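Local coordinates for DCN1-like protein 3 (Homo sapiens, PDB 4GBA) that helps transfer NEDD8 from N-terminally acetylated E2 enzymes to cullin-RBX complexes, binding both cullin and E2 through its DCUN1 domain, at residues E18-I23 / M56-R61; D98-T103 / K127-Q132. All coordinates share one frame; numbering follows the deposited sequence.

The two contacts follow one another along the chain, neither nested nor crossed. After helix 7-13, the chain forms strand 22-23, runs through helices 25-34 and 42-50, and returns as strand 59-60. Contact 1 closes this first loop by pairing the two strands, beside the start of helix 61-71. The chain then passes through helices 61-71 and 76-89. Contact 2 closes a shorter loop, with helix 93-107 packed against the end of helix 119-129 near the middle of the chain. The two centres lie about 23 Å apart and the nearest atoms about 6 Å apart, without touching. Both contacts belong to the DCUN1 domain.

Contact 1: E18-I23 / M56-R61; sequences EREDAI and MCKFTR
Lys58 lies alongside strand 22-23 and reaches back to Glu20 with its NZ. Its CA lies 3.1 Å from Ile23 O in a CA-H...O contact. CB is 3.7 Å from Ile23 O, and CG is 3.6 Å from that same oxygen. With CG anti to the backbone N (chi1 173°) and the rest extended, the chain follows strand 22-23 towards Ala22 and Glu20. CE passes Ala22 CB at 4.0 Å. NZ ends 3.3 Å from Glu20 OE2, in a salt bridge whose hydrogen bond is weak, where the two side chains cross at about a right angle. With an alanine here, the Glu20 carboxylate would probably lose this charged mate and Ala22 CB the methylenes beside it.

The backbones form a short two-stranded antiparallel sheet in the DCUN1 domain, which resembles the strand pairing between EF-hand loops. Ile23 and Phe59 are its hydrogen-bonded pair. Ile23 N donates to Phe59 O at 2.8 Å, nearly straight at 168°, and Phe59 N returns a bond to Ile23 O at 3.0 Å on a lone pair. Ala22 and Thr60 form the non-hydrogen-bonded pair, with side chains on the face away from Ile23 and Phe59. Thr60 also N-caps helix 61-71.

At the other end Asp21 OD1 approaches the edge of the Arg61 guanidinium, 3.5 Å from NH1, with the two planes 24° apart. The stronger partner of Arg61 is Glu9 of helix 7-13, paired with NH2. Phe59 packs on a modified side chain of the bound E2 peptide. The two Ile23-Phe59 backbone bonds, one nearly straight and one bent, thus set the register. A weak bond from Arg61 N to Asp21 O extends it, while longer charge pairs at the exposed margin probably add a softer hold.

Contact 2: D98-T103 / K127-Q132; sequences DLYRFT and KLVFTQ
This is a buried, apolar helix-to-helix contact in which Val129, at the end of helix 119-129, packs on Leu99, Tyr100 and Thr103 of helix 93-107. It sits near the centre of the DCUN1 domain, within the cullin-binding region, which belongs to the EF-hand clan. The two helices follow one another in the chain, with strand 117-118 between them.

Val129 carries most of the contact, and its two methyls divide the work. Its chi1 of 73° sets CG1 between the backbone N and the carbonyl carbon, and CG1 meets the Tyr100 ring at CD1, 3.9 Å away. CG2, anti to the backbone N, turns to Leu99 and Thr103. It lies 4.0 Å from Leu99 CG, where the two side chains run past each other in opposite directions. The same CG2 comes within 3.6 Å of Thr103 OG1.

Phe130, the first residue to leave helical geometry, adds a second ring. Its CZ is 3.9 Å from Tyr100 CE1. The rings meet obliquely, with centroids 5.8 Å apart and planes at 50°. Neighbouring ring atoms of Tyr100 are thus both in contact, CD1 with Val129 and CE1 with Phe130. Its hydroxyl is bonded to Trp160 O and Trp126 NE1, and its ring stacks on that of Trp160 in helix 157-169, so the tyrosine ties three helices together. Next to Val129, Leu128 packs on a modified side chain of the bound peptide.

The Thr103 hydroxyl, set against Val129, has a partner in its own helix. Thr103 OG1 donates to Leu99 O at 2.7 Å, from 42° above the carbonyl plane, while Thr103 N reaches the same oxygen from the opposite face.

Contact 1: E18-I23 / M56-R61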
loop_
_atom_site.group_PDB
_atom_site.type_symbol
_atom_site.label_atom_id
_atom_site.label_comp_id
_atom_site.label_asym_id
_atom_site.label_seq_id
_atom_site.Cartn_x
_atom_site.Cartn_y
_atom_site.Cartn_z
ATOM N N GLU A 18 -10.583 -18.315 15.736
ATOM C CA GLU A 18 -11.190 -19.488 16.356
ATOM C C GLU A 18 -12.063 -20.261 15.374
ATOM O O GLU A 18 -12.111 -21.484 15.425
ATOM C CB GLU A 18 -12.025 -19.088 17.575
ATOM C CG GLU A 18 -11.273 -18.254 18.622
ATOM C CD GLU A 18 -11.157 -16.779 18.245
ATOM O OE1 GLU A 18 -10.850 -16.471 17.069
ATOM O OE2 GLU A 18 -11.384 -15.927 19.131
ATOM N N ARG A 19 -12.744 -19.544 14.484
ATOM C CA ARG A 19 -13.719 -20.156 13.590
ATOM C C ARG A 19 -13.171 -20.348 12.171
ATOM O O ARG A 19 -13.134 -21.466 11.664
ATOM C CB ARG A 19 -15.014 -19.336 13.566
ATOM N N GLU A 20 -12.744 -19.266 11.529
ATOM C CA GLU A 20 -12.191 -19.366 10.183
ATOM C C GLU A 20 -10.786 -19.966 10.173
ATOM O O GLU A 20 -10.088 -19.928 11.172
ATOM C CB GLU A 20 -12.168 -17.998 9.511
ATOM C CG GLU A 20 -13.488 -17.585 8.900
ATOM C CD GLU A 20 -13.400 -16.239 8.202
ATOM O OE1 GLU A 20 -14.058 -15.284 8.678
ATOM O OE2 GLU A 20 -12.673 -16.140 7.181
ATOM N N ASP A 21 -10.382 -20.520 9.033
ATOM C CA ASP A 21 -9.026 -21.029 8.855
ATOM C C ASP A 21 -8.164 -19.908 8.293
ATOM O O ASP A 21 -7.719 -19.964 7.145
ATOM C CB ASP A 21 -9.023 -22.230 7.907
ATOM C CG ASP A 21 -7.746 -23.053 8.000
ATOM O OD1 ASP A 21 -7.081 -23.035 9.061
ATOM O OD2 ASP A 21 -7.422 -23.740 7.007
ATOM N N ALA A 22 -7.940 -18.889 9.117
ATOM C CA ALA A 22 -7.287 -17.670 8.672
ATOM C C ALA A 22 -6.917 -16.785 9.849
ATOM O O ALA A 22 -7.456 -16.917 10.946
ATOM C CB ALA A 22 -8.202 -16.896 7.703
ATOM N N ILE A 23 -5.987 -15.875 9.605
ATOM C CA ILE A 23 -5.712 -14.820 10.546
ATOM C C ILE A 23 -6.599 -13.633 10.196
ATOM O O ILE A 23 -6.549 -13.116 9.074
ATOM C CB ILE A 23 -4.229 -14.437 10.516
ATOM C CG1 ILE A 23 -3.378 -15.683 10.824
ATOM C CG2 ILE A 23 -3.953 -13.275 11.481
ATOM C CD1 ILE A 23 -1.875 -15.438 10.977
ATOM N N MET A 56 -6.964 -6.686 3.143
ATOM C CA MET A 56 -6.399 -6.076 4.345
ATOM C C MET A 56 -6.866 -6.743 5.619
ATOM O O MET A 56 -8.056 -7.019 5.768
ATOM C CB MET A 56 -6.748 -4.600 4.438
ATOM C CG MET A 56 -5.692 -3.718 3.879
ATOM S SD MET A 56 -6.084 -2.016 4.226
ATOM C CE MET A 56 -4.971 -1.184 3.079
ATOM N N CYS A 57 -5.914 -6.978 6.527
ATOM C CA CYS A 57 -6.198 -7.445 7.882
ATOM C C CYS A 57 -6.496 -8.919 7.894
ATOM O O CYS A 57 -7.121 -9.417 8.829
ATOM C CB CYS A 57 -7.380 -6.692 8.516
ATOM S SG CYS A 57 -7.189 -4.908 8.646
ATOM N N LYS A 58 -6.066 -9.617 6.853
ATOM C CA LYS A 58 -6.320 -11.042 6.776
ATOM C C LYS A 58 -5.206 -11.778 6.040
ATOM O O LYS A 58 -4.751 -11.335 4.979
ATOM C CB LYS A 58 -7.658 -11.287 6.097
ATOM C CG LYS A 58 -7.956 -12.754 5.822
ATOM C CD LYS A 58 -9.365 -12.933 5.250
ATOM C CE LYS A 58 -9.638 -14.390 4.865
ATOM N NZ LYS A 58 -11.090 -14.685 4.632
ATOM N N PHE A 59 -4.751 -12.881 6.628
ATOM C CA PHE A 59 -3.892 -13.845 5.938
ATOM C C PHE A 59 -4.603 -15.183 6.017
ATOM O O PHE A 59 -4.763 -15.723 7.110
ATOM C CB PHE A 59 -2.547 -14.024 6.643
ATOM C CG PHE A 59 -1.678 -12.799 6.661
ATOM C CD1 PHE A 59 -1.613 -11.953 5.570
ATOM C CD2 PHE A 59 -0.903 -12.503 7.786
ATOM C CE1 PHE A 59 -0.792 -10.835 5.582
ATOM C CE2 PHE A 59 -0.082 -11.383 7.813
ATOM C CZ PHE A 59 -0.027 -10.548 6.701
ATOM N N THR A 60 -5.035 -15.731 4.886
ATOM C CA THR A 60 -5.575 -17.092 4.899
ATOM C C THR A 60 -4.455 -18.069 5.249
ATOM O O THR A 60 -3.269 -17.755 5.094
ATOM C CB THR A 60 -6.161 -17.499 3.526
ATOM O OG1 THR A 60 -5.101 -17.596 2.571
ATOM C CG2 THR A 60 -7.189 -16.477 3.048
ATOM N N ARG A 61 -4.825 -19.255 5.715
ATOM C CA ARG A 61 -3.834 -20.299 5.954
ATOM C C ARG A 61 -2.820 -20.433 4.807
ATOM O O ARG A 61 -1.621 -20.486 5.054
ATOM C CB ARG A 61 -4.516 -21.638 6.210
ATOM C CG ARG A 61 -3.544 -22.797 6.271
ATOM C CD ARG A 61 -4.227 -24.102 6.645
ATOM N NE ARG A 61 -3.277 -25.025 7.254
ATOM C CZ ARG A 61 -3.143 -25.203 8.568
ATOM N NH1 ARG A 61 -3.919 -24.541 9.424
ATOM N NH2 ARG A 61 -2.241 -26.060 9.026
#

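Contact 2: D98-T103 / K127-Q132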
loop_
_atom_site.group_PDB
_atom_site.type_symbol
_atom_site.label_atom_id
_atom_site.label_comp_id
_atom_site.label_asym_id
_atom_site.label_seq_id
_atom_site.Cartn_x
_atom_site.Cartn_y
_atom_site.Cartn_z
ATOM N N ASP A 98 5.941 -4.220 -9.046
ATOM C CA ASP A 98 5.037 -5.289 -8.630
ATOM C C ASP A 98 4.368 -4.963 -7.289
ATOM O O ASP A 98 3.166 -5.165 -7.126
ATOM C CB ASP A 98 5.756 -6.642 -8.561
ATOM C CG ASP A 98 4.804 -7.791 -8.242
ATOM O OD1 ASP A 98 4.098 -8.257 -9.168
ATOM O OD2 ASP A 98 4.752 -8.231 -7.070
ATOM N N LEU A 99 5.157 -4.465 -6.342
ATOM C CA LEU A 99 4.645 -4.062 -5.048
ATOM C C LEU A 99 3.605 -2.953 -5.216
ATOM O O LEU A 99 2.539 -2.973 -4.582
ATOM C CB LEU A 99 5.792 -3.577 -4.162
ATOM C CG LEU A 99 5.362 -2.723 -2.972
ATOM C CD1 LEU A 99 4.644 -3.573 -1.933
ATOM C CD2 LEU A 99 6.567 -2.026 -2.386
ATOM N N TYR A 100 3.931 -1.994 -6.084
ATOM C CA TYR A 100 3.019 -0.911 -6.459
ATOM C C TYR A 100 1.677 -1.393 -7.052
ATOM O O TYR A 100 0.617 -0.871 -6.686
ATOM C CB TYR A 100 3.718 0.079 -7.400
ATOM C CG TYR A 100 2.917 1.339 -7.666
ATOM C CD1 TYR A 100 2.960 2.414 -6.782
ATOM C CD2 TYR A 100 2.119 1.458 -8.802
ATOM C CE1 TYR A 100 2.228 3.569 -7.011
ATOM C CE2 TYR A 100 1.375 2.620 -9.045
ATOM C CZ TYR A 100 1.436 3.669 -8.146
ATOM O OH TYR A 100 0.703 4.817 -8.378
ATOM N N ARG A 101 1.706 -2.381 -7.947
ATOM C CA ARG A 101 0.460 -2.931 -8.489
ATOM C C ARG A 101 -0.346 -3.674 -7.419
ATOM O O ARG A 101 -1.572 -3.537 -7.356
ATOM C CB ARG A 101 0.715 -3.848 -9.697
ATOM C CG ARG A 101 1.682 -3.264 -10.728
ATOM C CD ARG A 101 1.882 -4.182 -11.964
ATOM N NE ARG A 101 1.246 -3.603 -13.152
ATOM C CZ ARG A 101 1.689 -3.732 -14.404
ATOM N NH1 ARG A 101 2.793 -4.432 -14.661
ATOM N NH2 ARG A 101 1.020 -3.144 -15.400
ATOM N N PHE A 102 0.347 -4.474 -6.600
ATOM C CA PHE A 102 -0.246 -5.189 -5.467
ATOM C C PHE A 102 -0.916 -4.224 -4.475
ATOM O O PHE A 102 -1.967 -4.529 -3.919
ATOM C CB PHE A 102 0.814 -6.030 -4.713
ATOM C CG PHE A 102 0.350 -6.501 -3.352
ATOM C CD1 PHE A 102 -0.404 -7.663 -3.220
ATOM C CD2 PHE A 102 0.623 -5.754 -2.208
ATOM C CE1 PHE A 102 -0.853 -8.086 -1.979
ATOM C CE2 PHE A 102 0.173 -6.173 -0.965
ATOM C CZ PHE A 102 -0.566 -7.342 -0.854
ATOM N N THR A 103 -0.294 -3.075 -4.242
ATOM C CA THR A 103 -0.782 -2.145 -3.225
ATOM C C THR A 103 -2.201 -1.637 -3.551
ATOM O O THR A 103 -3.003 -1.404 -2.646
ATOM C CB THR A 103 0.219 -0.977 -2.995
ATOM O OG1 THR A 103 1.477 -1.506 -2.540
ATOM C CG2 THR A 103 -0.315 0.024 -1.965
ATOM N N LYS A 127 1.406 7.239 0.191
ATOM C CA LYS A 127 2.447 7.622 1.142
ATOM C C LYS A 127 3.269 6.402 1.574
ATOM O O LYS A 127 4.495 6.426 1.571
ATOM C CB LYS A 127 1.793 8.244 2.369
ATOM C CG LYS A 127 2.703 9.090 3.238
ATOM C CD LYS A 127 1.887 9.866 4.295
ATOM C CE LYS A 127 0.619 10.498 3.677
ATOM N NZ LYS A 127 -0.221 11.332 4.621
ATOM N N LEU A 128 2.574 5.338 1.954
ATOM C CA LEU A 128 3.220 4.113 2.385
ATOM C C LEU A 128 4.102 3.463 1.291
ATOM O O LEU A 128 5.276 3.148 1.530
ATOM C CB LEU A 128 2.179 3.114 2.912
ATOM C CG LEU A 128 2.752 2.023 3.826
ATOM C CD1 LEU A 128 3.502 2.669 4.985
ATOM C CD2 LEU A 128 1.663 1.098 4.328
ATOM N N VAL A 129 3.551 3.270 0.097
ATOM C CA VAL A 129 4.273 2.545 -0.948
ATOM C C VAL A 129 5.562 3.263 -1.400
ATOM O O VAL A 129 6.555 2.616 -1.759
ATOM C CB VAL A 129 3.341 2.164 -2.146
ATOM C CG1 VAL A 129 2.997 3.380 -2.996
ATOM C CG2 VAL A 129 3.972 1.060 -2.996
ATOM N N PHE A 130 5.560 4.591 -1.344
ATOM C CA PHE A 130 6.724 5.372 -1.762
ATOM C C PHE A 130 7.729 5.620 -0.631
ATOM O O PHE A 130 8.673 6.392 -0.797
ATOM C CB PHE A 130 6.296 6.715 -2.380
ATOM C CG PHE A 130 5.774 6.600 -3.798
ATOM C CD1 PHE A 130 6.617 6.204 -4.836
ATOM C CD2 PHE A 130 4.448 6.896 -4.095
ATOM C CE1 PHE A 130 6.150 6.098 -6.133
ATOM C CE2 PHE A 130 3.971 6.791 -5.404
ATOM C CZ PHE A 130 4.822 6.394 -6.423
ATOM N N THR A 131 7.524 4.963 0.508
ATOM C CA THR A 131 8.373 5.137 1.695
ATOM C C THR A 131 9.884 5.263 1.401
ATOM O O THR A 131 10.523 6.196 1.876
ATOM C CB THR A 131 8.111 4.014 2.752
ATOM O OG1 THR A 131 6.786 4.153 3.288
ATOM C CG2 THR A 131 9.103 4.090 3.876
ATOM N N GLN A 132 10.454 4.349 0.620
ATOM C CA GLN A 132 11.903 4.374 0.381
ATOM C C GLN A 132 12.331 5.326 -0.732
ATOM O O GLN A 132 13.510 5.618 -0.889
ATOM C CB GLN A 132 12.448 2.968 0.094
ATOM C CG GLN A 132 12.039 1.931 1.136
ATOM C CD GLN A 132 12.904 0.679 1.109
ATOM O OE1 GLN A 132 13.868 0.572 1.864
ATOM N NE2 GLN A 132 12.548 -0.280 0.261
#